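Local atomic coordinates of formate dehydrogenase (Pyrobaculum aerophilum, PDB entry 1QP8), a protein that binds NADPH and probably reduces 2-oxoacids such as glyoxylate or hydroxypyruvate. Residues P11-E16 and Q273-A278. Numbering follows the deposited sequence.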
# COMPACT_ATOMS: atom_id res chain seq x y z
N PRO A 11 -2.06 -0.73 -33.13
CA PRO A 11 -2.87 -1.27 -34.23
C PRO A 11 -4.36 -1.26 -33.92
O PRO A 11 -5.20 -1.06 -34.80
CB PRO A 11 -2.33 -2.69 -34.38
CG PRO A 11 -0.86 -2.48 -34.12
CD PRO A 11 -0.88 -1.58 -32.89
N GLU A 12 -4.68 -1.50 -32.65
CA GLU A 12 -6.06 -1.50 -32.20
C GLU A 12 -6.69 -0.13 -32.46
O GLU A 12 -7.83 -0.03 -32.95
CB GLU A 12 -6.09 -1.83 -30.70
CG GLU A 12 -4.78 -1.47 -29.98
CD GLU A 12 -4.93 -1.40 -28.47
OE1 GLU A 12 -5.30 -2.42 -27.85
OE2 GLU A 12 -4.67 -0.32 -27.90
N ALA A 13 -5.94 0.93 -32.15
CA ALA A 13 -6.39 2.31 -32.34
C ALA A 13 -6.56 2.66 -33.81
O ALA A 13 -7.64 3.11 -34.22
CB ALA A 13 -5.39 3.26 -31.68
N GLU A 14 -5.49 2.48 -34.60
CA GLU A 14 -5.50 2.77 -36.03
C GLU A 14 -6.70 2.13 -36.70
O GLU A 14 -7.39 2.75 -37.50
CB GLU A 14 -4.23 2.28 -36.70
CG GLU A 14 -3.01 3.08 -36.33
CD GLU A 14 -1.78 2.69 -37.13
OE1 GLU A 14 -1.28 1.56 -36.94
OE2 GLU A 14 -1.33 3.52 -37.94
N GLU A 15 -6.97 0.87 -36.37
CA GLU A 15 -8.10 0.21 -36.97
C GLU A 15 -9.33 1.08 -36.76
O GLU A 15 -9.98 1.49 -37.73
CB GLU A 15 -8.32 -1.17 -36.37
CG GLU A 15 -9.28 -2.01 -37.18
CD GLU A 15 -9.36 -3.45 -36.72
OE1 GLU A 15 -8.29 -4.09 -36.57
OE2 GLU A 15 -10.49 -3.95 -36.51
N GLU A 16 -9.64 1.37 -35.51
CA GLU A 16 -10.81 2.19 -35.19
C GLU A 16 -10.81 3.60 -35.82
O GLU A 16 -11.82 4.05 -36.37
CB GLU A 16 -10.98 2.28 -33.68
CG GLU A 16 -11.73 1.10 -33.08
CD GLU A 16 -13.21 1.09 -33.47
OE1 GLU A 16 -13.92 2.07 -33.14
OE2 GLU A 16 -13.65 0.11 -34.11
N GLN A 273 -4.40 1.51 -23.08
CA GLN A 273 -5.73 1.86 -22.63
C GLN A 273 -5.98 3.37 -22.74
O GLN A 273 -7.02 3.80 -23.24
CB GLN A 273 -5.94 1.42 -21.19
CG GLN A 273 -7.36 1.58 -20.77
CD GLN A 273 -7.53 1.48 -19.28
OE1 GLN A 273 -7.12 0.49 -18.66
NE2 GLN A 273 -8.14 2.50 -18.69
N MSE A 274 -5.02 4.17 -22.28
CA MSE A 274 -5.16 5.61 -22.37
C MSE A 274 -5.44 5.97 -23.83
O MSE A 274 -6.31 6.79 -24.13
CB MSE A 274 -3.89 6.30 -21.89
CG MSE A 274 -3.72 6.30 -20.38
SE MSE A 274 -2.03 6.79 -19.90
CE MSE A 274 -1.98 8.57 -20.30
N VAL A 275 -4.71 5.35 -24.74
CA VAL A 275 -4.91 5.64 -26.15
C VAL A 275 -6.27 5.18 -26.64
O VAL A 275 -6.92 5.91 -27.39
CB VAL A 275 -3.83 5.00 -27.03
CG1 VAL A 275 -4.19 5.16 -28.51
CG2 VAL A 275 -2.48 5.68 -26.72
N MSE A 276 -6.73 4.01 -26.21
CA MSE A 276 -8.04 3.59 -26.66
C MSE A 276 -9.12 4.53 -26.17
O MSE A 276 -10.03 4.91 -26.91
CB MSE A 276 -8.33 2.15 -26.25
CG MSE A 276 -7.72 1.13 -27.22
SE MSE A 276 -7.98 1.53 -29.00
CE MSE A 276 -9.77 1.85 -29.05
N GLU A 277 -8.99 4.96 -24.92
CA GLU A 277 -9.97 5.88 -24.36
C GLU A 277 -9.95 7.23 -25.06
O GLU A 277 -10.98 7.87 -25.23
CB GLU A 277 -9.74 6.05 -22.87
CG GLU A 277 -11.00 5.86 -22.09
CD GLU A 277 -10.71 5.55 -20.65
OE1 GLU A 277 -10.16 4.46 -20.38
OE2 GLU A 277 -11.03 6.40 -19.78
N ALA A 278 -8.76 7.65 -25.48
CA ALA A 278 -8.62 8.91 -26.18
C ALA A 278 -9.30 8.77 -27.54
O ALA A 278 -9.99 9.68 -28.00
CB ALA A 278 -7.16 9.24 -26.37
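Selenomethionine Met276 reaches from helix 268-286 to the backbone of helix 11-18, where its SE lies 3.8 Å from Ala13 CA. The two helices run nearly parallel here, 9° between their directions and 9.6 Å between their axes at closest approach, with the CA atoms of Ala13 and Met276 the nearest pair. The apolar part of the contact centres on Ala13, whose CB points at the other helix and meets Val275 CG1 at 3.9 Å and Met276 SE at 4.1 Å. Bends at chi2 (-45°) and chi3 (-50°) turn the selenium onto the Ala13 backbone. The polar edge belongs to Glu12, extended beyond CG: its OE2 lies 3.4 Å from Met276 CG, a van der Waals contact with the aliphatic chain, and the same side chain touches Arg272. Farther along helix 268-286, Val279 receives Ala13 and Ile283 receives Glu16. As in relatives of this family, the last helix probably returns to the substrate-binding domain, packing beside N-terminal elements outside the six-stranded Rossmann sheet; the Val275 side chain is about 13 Å from the bound NADPH. No hydrogen bond or salt bridge links the two segments, so dispersion between Met276, Ala13 and Val275 probably supplies most of the attraction.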